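Local coordinates for kinesin-like protein (Caenorhabditis elegans, PDB 5X3E), which is a kinesin-6 motor protein that probably couples ATP hydrolysis to work on microtubules, seen here in its nucleotide-free state, at residues 111-116 / 400-405; 159-164 / 180-185; 168-173 / 302-307; 250-255 / 394-399. All blocks are in the same frame, centred on the assembly; numbering follows the deposited sequence.

Contact 1: residues 111-116 / 400-405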
# COMPACT_ATOMS: atom_id res chain seq x y z
N GLY A 111 -0.45 -8.68 13.99
CA GLY A 111 0.16 -7.50 14.55
C GLY A 111 1.47 -7.09 13.90
O GLY A 111 2.26 -6.37 14.52
N GLN A 112 1.71 -7.52 12.67
CA GLN A 112 2.92 -7.19 11.93
C GLN A 112 2.57 -6.35 10.71
O GLN A 112 1.42 -6.30 10.27
CB GLN A 112 3.67 -8.46 11.51
CG GLN A 112 4.22 -9.25 12.68
CD GLN A 112 4.94 -10.51 12.23
OE1 GLN A 112 5.16 -10.72 11.04
NE2 GLN A 112 5.31 -11.35 13.19
N ASN A 113 3.58 -5.66 10.18
CA ASN A 113 3.38 -4.69 9.12
C ASN A 113 3.72 -5.27 7.75
O ASN A 113 4.52 -6.20 7.62
CB ASN A 113 4.22 -3.44 9.36
CG ASN A 113 3.80 -2.70 10.61
OD1 ASN A 113 2.66 -2.84 11.06
ND2 ASN A 113 4.70 -1.89 11.15
N SER A 114 3.10 -4.69 6.72
CA SER A 114 3.24 -5.16 5.36
C SER A 114 3.25 -3.98 4.41
O SER A 114 2.60 -2.96 4.67
CB SER A 114 2.10 -6.12 4.99
OG SER A 114 1.88 -7.08 6.01
N LEU A 115 3.98 -4.12 3.30
CA LEU A 115 4.11 -3.07 2.30
C LEU A 115 4.01 -3.69 0.91
O LEU A 115 4.68 -4.68 0.63
CB LEU A 115 5.43 -2.32 2.47
CG LEU A 115 5.82 -1.29 1.41
CD1 LEU A 115 4.76 -0.22 1.26
CD2 LEU A 115 7.15 -0.66 1.78
N LEU A 116 3.19 -3.09 0.05
CA LEU A 116 2.99 -3.60 -1.30
C LEU A 116 3.07 -2.46 -2.30
O LEU A 116 2.33 -1.47 -2.18
CB LEU A 116 1.65 -4.33 -1.42
CG LEU A 116 1.38 -5.24 -2.62
CD1 LEU A 116 0.29 -6.17 -2.21
CD2 LEU A 116 0.96 -4.49 -3.87
N GLU A 400 14.64 -1.07 6.16
CA GLU A 400 15.60 -1.55 7.14
C GLU A 400 15.21 -2.91 7.69
O GLU A 400 15.75 -3.34 8.72
CB GLU A 400 15.78 -0.53 8.26
CG GLU A 400 16.61 0.68 7.86
CD GLU A 400 16.82 1.64 9.01
OE1 GLU A 400 16.15 1.49 10.05
OE2 GLU A 400 17.67 2.55 8.88
N GLY A 401 14.28 -3.59 7.02
CA GLY A 401 13.98 -4.97 7.30
C GLY A 401 12.88 -5.22 8.30
O GLY A 401 12.81 -6.33 8.84
N ASN A 402 12.05 -4.23 8.61
CA ASN A 402 10.97 -4.40 9.57
C ASN A 402 9.66 -4.55 8.80
O ASN A 402 9.24 -3.63 8.11
CB ASN A 402 10.89 -3.24 10.56
CG ASN A 402 9.88 -3.51 11.67
OD1 ASN A 402 8.75 -3.03 11.63
ND2 ASN A 402 10.30 -4.28 12.66
N GLY A 403 9.04 -5.71 8.94
CA GLY A 403 7.82 -6.02 8.22
C GLY A 403 8.09 -6.80 6.95
O GLY A 403 9.19 -7.29 6.70
N LYS A 404 7.05 -6.90 6.13
CA LYS A 404 7.09 -7.66 4.89
C LYS A 404 6.86 -6.75 3.69
O LYS A 404 5.90 -5.97 3.68
CB LYS A 404 6.04 -8.78 4.91
CG LYS A 404 5.88 -9.53 3.61
CD LYS A 404 7.03 -10.48 3.34
CE LYS A 404 6.74 -11.33 2.11
NZ LYS A 404 7.77 -12.38 1.89
N ILE A 405 7.74 -6.84 2.69
CA ILE A 405 7.65 -6.04 1.48
C ILE A 405 7.40 -6.97 0.30
O ILE A 405 8.13 -7.96 0.12
CB ILE A 405 8.92 -5.20 1.24
CG1 ILE A 405 9.25 -4.34 2.46
CG2 ILE A 405 8.77 -4.33 0.00
CD1 ILE A 405 10.50 -3.51 2.25
O HOH W 1 6.58 -5.57 11.80
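Residues S114 and L115 pair in parallel with K404 and I405, joining the first residues of strands 114-119 and 404-411 as neighbours in the large mixed sheet. The backbone of K404 serves the pair in both directions: its N donates to N113 O at 3.0 Å, and its O receives L115 N at 2.7 Å. CA-H...O contacts supplement these bonds, with S114 CA near K404 O and I405 CA near L115 O. G403, just before the strand, has positive phi, and its CA lies near N113 O, where a CB would collide with that oxygen. Both segments follow the helix-then-strand order of the P-loop NTPase fold: here G111 and G401 each close a helix with a Schellman motif, and a strand of the sheet starts a few residues later. Strand 114-119 then runs toward the probable nucleotide-binding P-loop. On one face, S114 and K404 look to helix 93-109, where S114 OG bonds L104 O; the lysine chain, bent at chi2 (74°), ends on S35 O. L115 and I405 occupy the other face, their CD2 and CG1 atoms 4.3 Å apart, beside Y398. N113 turns its OD1 to Q328 N in the strand beyond, while a water weakly links N113 N to N402 OD1 in the loops before the strands.

Contact 2: residues 159-164 / 180-185. With SO4 (sulfate ion), chain F.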
# COMPACT_ATOMS: atom_id res chain seq x y z
N LYS A 159 -17.39 3.50 16.50
CA LYS A 159 -16.48 4.61 16.25
C LYS A 159 -16.29 5.46 17.50
O LYS A 159 -17.10 5.42 18.44
CB LYS A 159 -17.01 5.48 15.11
CG LYS A 159 -17.00 4.81 13.75
CD LYS A 159 -17.50 5.79 12.71
CE LYS A 159 -17.48 5.21 11.31
NZ LYS A 159 -17.97 6.21 10.32
N CYS A 160 -15.20 6.21 17.50
CA CYS A 160 -14.87 7.22 18.51
C CYS A 160 -14.54 6.63 19.87
O CYS A 160 -14.44 7.38 20.85
CB CYS A 160 -15.98 8.26 18.64
SG CYS A 160 -16.54 8.90 17.03
N ILE A 161 -14.38 5.31 19.97
CA ILE A 161 -13.79 4.73 21.17
C ILE A 161 -12.27 4.88 21.12
O ILE A 161 -11.67 5.59 21.93
CB ILE A 161 -14.21 3.25 21.32
CG1 ILE A 161 -15.73 3.16 21.49
CG2 ILE A 161 -13.54 2.63 22.53
CD1 ILE A 161 -16.29 1.78 21.22
N PHE A 162 -11.64 4.24 20.14
CA PHE A 162 -10.29 4.63 19.74
C PHE A 162 -10.38 5.95 18.98
O PHE A 162 -11.38 6.23 18.31
CB PHE A 162 -9.64 3.58 18.85
CG PHE A 162 -9.43 2.24 19.50
CD1 PHE A 162 -8.32 2.01 20.29
CD2 PHE A 162 -10.32 1.20 19.28
CE1 PHE A 162 -8.11 0.78 20.87
CE2 PHE A 162 -10.12 -0.03 19.86
CZ PHE A 162 -9.02 -0.25 20.66
N TYR A 163 -9.32 6.75 19.07
CA TYR A 163 -9.26 7.98 18.28
C TYR A 163 -7.82 8.44 18.17
O TYR A 163 -7.04 8.29 19.12
CB TYR A 163 -10.15 9.08 18.87
CG TYR A 163 -9.76 9.57 20.25
CD1 TYR A 163 -10.15 8.89 21.40
CD2 TYR A 163 -9.02 10.74 20.40
CE1 TYR A 163 -9.80 9.35 22.66
CE2 TYR A 163 -8.67 11.21 21.65
CZ TYR A 163 -9.06 10.51 22.78
OH TYR A 163 -8.70 10.98 24.02
N PRO A 164 -7.43 9.03 17.03
CA PRO A 164 -6.04 9.46 16.84
C PRO A 164 -5.66 10.59 17.78
O PRO A 164 -6.45 11.50 18.04
CB PRO A 164 -6.01 9.93 15.38
CG PRO A 164 -7.28 9.43 14.77
CD PRO A 164 -8.28 9.33 15.87
N LEU A 180 -21.67 10.04 22.35
CA LEU A 180 -22.02 11.39 21.91
C LEU A 180 -21.13 11.84 20.76
O LEU A 180 -21.59 12.54 19.85
CB LEU A 180 -21.93 12.38 23.07
CG LEU A 180 -22.40 13.81 22.77
CD1 LEU A 180 -23.87 13.85 22.36
CD2 LEU A 180 -22.15 14.73 23.95
N LYS A 181 -19.84 11.48 20.81
CA LYS A 181 -18.93 11.82 19.72
C LYS A 181 -19.45 11.25 18.41
O LYS A 181 -19.42 11.93 17.38
CB LYS A 181 -17.53 11.28 20.01
CG LYS A 181 -16.70 12.15 20.95
CD LYS A 181 -16.27 13.49 20.37
CE LYS A 181 -15.63 14.34 21.46
NZ LYS A 181 -15.20 15.68 20.98
N ARG A 182 -19.94 10.01 18.44
CA ARG A 182 -20.55 9.40 17.26
C ARG A 182 -21.70 10.26 16.72
O ARG A 182 -21.81 10.47 15.51
CB ARG A 182 -21.06 8.00 17.60
CG ARG A 182 -20.10 6.87 17.29
CD ARG A 182 -20.69 5.52 17.67
NE ARG A 182 -20.05 4.96 18.85
CZ ARG A 182 -20.67 4.71 20.00
NH1 ARG A 182 -21.97 4.96 20.12
NH2 ARG A 182 -20.00 4.20 21.03
N HIS A 183 -22.57 10.74 17.61
CA HIS A 183 -23.69 11.56 17.15
C HIS A 183 -23.24 12.95 16.76
O HIS A 183 -23.87 13.60 15.91
CB HIS A 183 -24.77 11.65 18.23
CG HIS A 183 -25.41 10.35 18.58
ND1 HIS A 183 -26.41 9.78 17.82
CD2 HIS A 183 -25.20 9.50 19.62
CE1 HIS A 183 -26.79 8.64 18.38
NE2 HIS A 183 -26.08 8.45 19.47
N GLN A 184 -22.14 13.42 17.36
CA GLN A 184 -21.48 14.64 16.89
C GLN A 184 -20.84 14.42 15.53
O GLN A 184 -20.93 15.28 14.65
CB GLN A 184 -20.45 15.10 17.92
CG GLN A 184 -21.04 15.77 19.15
CD GLN A 184 -19.98 16.17 20.15
OE1 GLN A 184 -18.85 16.47 19.78
NE2 GLN A 184 -20.35 16.19 21.42
N MET A 185 -20.19 13.26 15.35
CA MET A 185 -19.55 12.95 14.08
C MET A 185 -20.58 12.74 12.98
O MET A 185 -20.37 13.15 11.83
CB MET A 185 -18.68 11.70 14.23
CG MET A 185 -17.35 11.94 14.91
SD MET A 185 -16.23 12.91 13.89
CE MET A 185 -14.70 12.69 14.78
S SO4 F . -20.38 3.12 14.31
O1 SO4 F . -21.76 3.22 14.78
O2 SO4 F . -20.10 1.76 13.87
O3 SO4 F . -20.21 4.05 13.19
O4 SO4 F . -19.48 3.47 15.40
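C160 and R182 bring the two backbones nearest, their CA atoms 6.2 Å apart, where the turn leading into strand 162-165 meets the side of helix 175-187. C160 has positive phi, and its CB points toward the helix. The arginine makes the single hydrogen bond across the contact: R182 NE donates to the carbonyl oxygen of the preceding residue, K159 O, at 3.0 Å, with an N-H...O angle of 148°. The bond is slightly skewed, since the oxygen lies 18° out of the guanidinium plane. A bend at chi3 (-108°) turns the guanidinium so that NE faces the carbonyl, with I161 CG1 also at its edge; NH2 makes a salt bridge to E158. C160 packs against K181 and R182: its CB rests 3.7 Å from K181 CB, and its SG lies 3.8 Å from R182 N; a further approach to M185 CG is doubtful, because that methionine has two conformers. K159 sends its extended chain away from the helix to a salt bridge with E269. A sulfate ion, probably from the crystallisation liquor, sits beside K159 and R182, although its bond to K159 N is modelled implausibly short. The contact thus fastens helix 175-187 to the start of the hairpin 162-165/169-172 that precedes it, while F162, farther along the hairpin, reaches strands 213-225 and 296-307.

Contact 3: residues 168-173 / 302-307. With SO4 (sulfate ion), chain G; SO4 (sulfate ion), chain O; SO4 (sulfate ion), chain C.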
# COMPACT_ATOMS: atom_id res chain seq x y z
N ASN A 168 1.25 10.54 16.29
CA ASN A 168 1.01 9.23 15.68
C ASN A 168 0.63 8.17 16.72
O ASN A 168 1.15 7.06 16.74
CB ASN A 168 2.24 8.79 14.88
CG ASN A 168 1.96 7.60 13.98
OD1 ASN A 168 0.93 7.55 13.29
ND2 ASN A 168 2.88 6.64 13.98
N THR A 169 -0.31 8.53 17.61
CA THR A 169 -0.78 7.64 18.66
C THR A 169 -2.31 7.53 18.61
O THR A 169 -2.97 8.20 17.82
CB THR A 169 -0.31 8.10 20.05
OG1 THR A 169 -0.79 9.43 20.31
CG2 THR A 169 1.21 8.08 20.17
N PHE A 170 -2.86 6.65 19.46
CA PHE A 170 -4.30 6.50 19.61
C PHE A 170 -4.67 6.49 21.09
O PHE A 170 -3.93 5.95 21.92
CB PHE A 170 -4.81 5.20 18.93
CG PHE A 170 -4.74 5.25 17.43
CD1 PHE A 170 -5.82 5.72 16.69
CD2 PHE A 170 -3.59 4.88 16.77
CE1 PHE A 170 -5.75 5.80 15.31
CE2 PHE A 170 -3.51 4.95 15.39
CZ PHE A 170 -4.59 5.41 14.65
N GLU A 171 -5.81 7.09 21.42
CA GLU A 171 -6.33 7.11 22.78
C GLU A 171 -7.67 6.40 22.82
O GLU A 171 -8.19 5.94 21.80
CB GLU A 171 -6.46 8.54 23.30
CG GLU A 171 -5.17 9.34 23.33
CD GLU A 171 -4.15 8.76 24.29
OE1 GLU A 171 -4.56 8.08 25.26
OE2 GLU A 171 -2.94 8.98 24.07
N ILE A 172 -8.24 6.29 24.03
CA ILE A 172 -9.47 5.55 24.25
C ILE A 172 -10.43 6.38 25.10
O ILE A 172 -10.09 6.75 26.23
CB ILE A 172 -9.20 4.19 24.92
CG1 ILE A 172 -8.29 3.35 24.03
CG2 ILE A 172 -10.51 3.48 25.23
CD1 ILE A 172 -7.70 2.14 24.69
N ARG A 173 -11.61 6.67 24.56
CA ARG A 173 -12.70 7.30 25.29
C ARG A 173 -13.49 6.27 26.09
O ARG A 173 -13.46 5.07 25.80
CB ARG A 173 -13.67 8.00 24.33
CG ARG A 173 -13.12 9.21 23.63
CD ARG A 173 -14.22 9.94 22.91
NE ARG A 173 -13.70 11.06 22.14
CZ ARG A 173 -13.24 10.96 20.90
NH1 ARG A 173 -13.25 9.79 20.28
NH2 ARG A 173 -12.78 12.03 20.28
N LYS A 302 -4.72 0.64 8.78
CA LYS A 302 -4.23 0.45 10.14
C LYS A 302 -5.24 -0.34 10.96
O LYS A 302 -6.42 0.03 11.03
CB LYS A 302 -3.96 1.79 10.82
CG LYS A 302 -2.94 2.64 10.10
CD LYS A 302 -2.74 3.96 10.83
CE LYS A 302 -1.70 4.81 10.12
NZ LYS A 302 -1.42 6.07 10.84
N LEU A 303 -4.77 -1.41 11.58
CA LEU A 303 -5.58 -2.20 12.50
C LEU A 303 -5.18 -1.80 13.91
O LEU A 303 -4.15 -2.25 14.43
CB LEU A 303 -5.38 -3.69 12.24
CG LEU A 303 -6.22 -4.63 13.11
CD1 LEU A 303 -7.69 -4.36 12.88
CD2 LEU A 303 -5.87 -6.08 12.82
N VAL A 304 -5.99 -0.95 14.53
CA VAL A 304 -5.73 -0.46 15.88
C VAL A 304 -6.37 -1.44 16.86
O VAL A 304 -7.60 -1.57 16.92
CB VAL A 304 -6.29 0.96 16.07
CG1 VAL A 304 -6.09 1.42 17.52
CG2 VAL A 304 -5.66 1.91 15.06
N MET A 305 -5.54 -2.09 17.67
CA MET A 305 -6.00 -3.14 18.58
C MET A 305 -5.70 -2.77 20.03
O MET A 305 -4.76 -2.01 20.31
CB MET A 305 -5.35 -4.49 18.24
CG MET A 305 -5.89 -5.13 16.97
SD MET A 305 -4.79 -6.34 16.22
CE MET A 305 -4.50 -7.42 17.60
N ALA A 306 -6.51 -3.29 20.94
CA ALA A 306 -6.28 -3.14 22.38
C ALA A 306 -6.90 -4.33 23.09
O ALA A 306 -7.88 -4.90 22.60
CB ALA A 306 -6.88 -1.83 22.92
N PRO A 307 -6.34 -4.74 24.23
CA PRO A 307 -6.88 -5.89 24.96
C PRO A 307 -8.35 -5.71 25.31
O PRO A 307 -8.76 -4.67 25.81
CB PRO A 307 -6.01 -5.95 26.22
CG PRO A 307 -4.73 -5.31 25.82
CD PRO A 307 -5.09 -4.24 24.82
S SO4 G . -0.29 4.03 20.27
O1 SO4 G . -0.53 2.88 21.14
O2 SO4 G . 0.50 3.61 19.12
O3 SO4 G . -1.56 4.61 19.83
O4 SO4 G . 0.45 5.03 21.02
S SO4 O . -12.03 12.17 17.05
O1 SO4 O . -12.72 10.89 17.10
O2 SO4 O . -11.53 12.40 15.70
O3 SO4 O . -10.91 12.17 17.99
O4 SO4 O . -12.95 13.24 17.42
S SO4 C . 0.44 8.12 8.23
O1 SO4 C . 0.50 7.38 9.49
O2 SO4 C . 0.29 7.18 7.12
O3 SO4 C . 1.67 8.87 8.04
O4 SO4 C . -0.68 9.05 8.24
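F170 lays one ring face over V304 CG2, which stands 3.7 Å from the ring centroid and only 12° off its normal, a CH-pi contact close to the middle of the ring. The torsions of both residues bring the pair together. The phenylalanine CG lies opposite its carbonyl carbon (chi1 -70°), and the second torsion turns the ring broadside to the valine. V304 holds CG2 opposite its carbonyl carbon, and this methyl meets the ring. Replacing F170 with an alanine would probably strip V304 CG2 of its aromatic cover and open a gap between the two strands. Further along, I172 CD1 touches A306 CB at 4.4 Å. At the other end, the fully extended K302 carries NZ to within 3.7 Å of N168 OD1, too far for a hydrogen bond; that ammonium pairs with D261 and a bound sulfate, while N168 ND2 bonds D249. P164 and F218 add to the surroundings of the F170 ring. With axes 9.4 Å apart and crossing at -44°, the strands pack face to face without sharing backbone bonds; here a two-stranded antiparallel hairpin, 162-165/169-172, packs on strand 296-307 of the central sheet of the motor domain.

Contact 4: residues 250-255 / 394-399. With SO4 (sulfate ion), chain M.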
# COMPACT_ATOMS: atom_id res chain seq x y z
N ARG A 250 8.00 8.31 18.58
CA ARG A 250 8.89 7.83 19.63
C ARG A 250 9.27 6.37 19.46
O ARG A 250 10.33 5.96 19.95
CB ARG A 250 8.26 8.07 21.01
CG ARG A 250 8.19 9.54 21.33
CD ARG A 250 8.09 9.85 22.81
NE ARG A 250 8.39 11.26 23.05
CZ ARG A 250 7.52 12.25 22.88
NH1 ARG A 250 6.28 11.99 22.48
NH2 ARG A 250 7.88 13.50 23.11
N GLN A 251 8.44 5.59 18.77
CA GLN A 251 8.75 4.21 18.43
C GLN A 251 9.67 4.10 17.21
O GLN A 251 9.94 2.99 16.76
CB GLN A 251 7.45 3.44 18.16
CG GLN A 251 6.37 3.55 19.24
CD GLN A 251 6.61 2.62 20.43
OE1 GLN A 251 7.55 2.80 21.19
NE2 GLN A 251 5.74 1.61 20.57
N GLN A 252 10.16 5.24 16.71
CA GLN A 252 10.98 5.34 15.51
C GLN A 252 10.22 4.96 14.24
O GLN A 252 10.84 4.73 13.20
CB GLN A 252 12.27 4.52 15.63
CG GLN A 252 13.19 5.03 16.72
CD GLN A 252 13.59 6.48 16.51
OE1 GLN A 252 13.84 6.90 15.38
NE2 GLN A 252 13.66 7.24 17.59
N GLN A 253 8.90 4.91 14.30
CA GLN A 253 8.07 4.57 13.15
C GLN A 253 7.78 5.80 12.30
O GLN A 253 7.46 6.87 12.83
CB GLN A 253 6.76 3.93 13.60
CG GLN A 253 6.91 2.58 14.27
CD GLN A 253 7.31 1.50 13.28
OE1 GLN A 253 6.69 1.35 12.22
NE2 GLN A 253 8.33 0.72 13.63
N MET A 254 7.87 5.64 10.99
CA MET A 254 7.61 6.75 10.08
C MET A 254 6.11 7.05 10.01
O MET A 254 5.27 6.16 10.13
CB MET A 254 8.14 6.43 8.69
CG MET A 254 9.65 6.28 8.63
SD MET A 254 10.50 7.77 9.20
CE MET A 254 11.54 7.04 10.45
N TYR A 255 5.79 8.33 9.83
CA TYR A 255 4.41 8.74 9.61
C TYR A 255 4.39 10.12 8.98
O TYR A 255 5.41 10.81 8.91
CB TYR A 255 3.59 8.72 10.92
CG TYR A 255 3.89 9.85 11.89
CD1 TYR A 255 3.00 10.91 12.05
CD2 TYR A 255 5.05 9.86 12.66
CE1 TYR A 255 3.26 11.95 12.94
CE2 TYR A 255 5.32 10.89 13.56
CZ TYR A 255 4.42 11.93 13.69
OH TYR A 255 4.67 12.96 14.58
N LEU A 394 9.75 7.59 3.82
CA LEU A 394 8.50 7.19 4.45
C LEU A 394 8.45 5.69 4.75
O LEU A 394 7.76 5.28 5.69
CB LEU A 394 7.33 7.59 3.54
CG LEU A 394 5.91 7.27 4.00
CD1 LEU A 394 5.62 7.94 5.34
CD2 LEU A 394 4.92 7.72 2.94
N PHE A 395 9.19 4.87 4.01
CA PHE A 395 9.22 3.43 4.23
C PHE A 395 10.57 2.98 4.79
O PHE A 395 11.02 1.86 4.50
CB PHE A 395 8.86 2.69 2.95
CG PHE A 395 7.55 3.12 2.37
CD1 PHE A 395 6.37 2.94 3.08
CD2 PHE A 395 7.49 3.72 1.12
CE1 PHE A 395 5.15 3.35 2.57
CE2 PHE A 395 6.27 4.14 0.60
CZ PHE A 395 5.10 3.95 1.32
N LYS A 396 11.20 3.83 5.59
CA LYS A 396 12.48 3.49 6.20
C LYS A 396 12.40 2.19 6.99
O LYS A 396 13.28 1.33 6.86
CB LYS A 396 12.95 4.65 7.09
CG LYS A 396 14.00 4.26 8.11
CD LYS A 396 14.23 5.38 9.11
CE LYS A 396 14.46 4.84 10.52
NZ LYS A 396 14.43 5.91 11.55
N ASN A 397 11.36 2.04 7.81
CA ASN A 397 11.25 0.85 8.66
C ASN A 397 11.24 -0.43 7.82
O ASN A 397 11.98 -1.38 8.12
CB ASN A 397 9.98 0.94 9.51
CG ASN A 397 9.95 2.20 10.36
OD1 ASN A 397 9.03 3.01 10.26
ND2 ASN A 397 10.97 2.37 11.20
N TYR A 398 10.42 -0.46 6.77
CA TYR A 398 10.37 -1.63 5.89
C TYR A 398 11.72 -1.88 5.22
O TYR A 398 12.20 -3.01 5.18
CB TYR A 398 9.27 -1.44 4.84
CG TYR A 398 7.86 -1.37 5.38
CD1 TYR A 398 7.24 -0.14 5.58
CD2 TYR A 398 7.15 -2.52 5.69
CE1 TYR A 398 5.95 -0.06 6.07
CE2 TYR A 398 5.85 -2.45 6.18
CZ TYR A 398 5.26 -1.21 6.37
OH TYR A 398 3.97 -1.14 6.85
N LEU A 399 12.33 -0.83 4.67
CA LEU A 399 13.58 -0.99 3.95
C LEU A 399 14.75 -1.33 4.86
O LEU A 399 15.78 -1.82 4.37
CB LEU A 399 13.88 0.27 3.15
CG LEU A 399 12.84 0.48 2.05
CD1 LEU A 399 12.84 1.91 1.58
CD2 LEU A 399 13.13 -0.46 0.90
S SO4 M . 14.27 10.57 10.61
O1 SO4 M . 12.91 11.09 10.73
O2 SO4 M . 14.25 9.15 10.27
O3 SO4 M . 14.96 11.33 9.57
O4 SO4 M . 14.98 10.74 11.87
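N397, in the first turn of helix 396-399, holds the loop before strand 254-256 with both ends of its side-chain amide. That loop joins antiparallel strands 243-248 and 254-256 of the mixed sheet, and the short helix precedes strand 404-411 of the same sheet. ND2 donates to Q252 O at 3.1 Å in an almost straight bond (171°), with that oxygen in the amide plane but the donor above the plane of the Q252 carbonyl. OD1 accepts M254 N at 3.0 Å, and here the donor lies in the carbonyl plane. With CG opposite the carbonyl carbon (chi1 -57°), the amide projects from the helix to span the backbone on both sides of Q253. The Q253 side chain folds back and stacks its amide on that of N397, the planes 19° apart. M254 packs against the start of the helix: its CB lies 3.2 Å from L394 O, and its chain crosses K396 at about a right angle, bringing CE against the lysine CD at 3.4 Å. A leucine in place of N397 would probably leave Q252 O and M254 N without their mates and free the loop to shift. Because the carbonyl needs a donor and the M254 N-H an acceptor, the two bonds fix which way round the asparagine amide sits; neutral polar groups make the link, with M254 packing on L394 and aliphatic K396, whose NZ bonds weakly to sulfate.

All four contacts lie within the kinesin motor domain. Contacts 1, 3 and 4 each have a strand in the central mixed sheet, while contact 2 lies on the hairpin 162-165/169-172 and helix 175-187. The centres of contacts 1 and 4 are 10 Å apart: helix 396-399 is followed, after a short loop, by strand 404-411, and Y398 touches N113. Contacts 2 and 3, centres 13 Å apart, share the hairpin. N168 of contact 3 packs on Y255 of contact 4, whereas contact 2 lies 28 to 29 Å, centre to centre, from contacts 1 and 4. Along the chain, contact 1 encloses the others, and contact 3 crosses both 2 and 4. Contacts 1 and 4 thus tie late segments to earlier strands; contacts 2 and 3 fasten hairpin and helix beside the sheet.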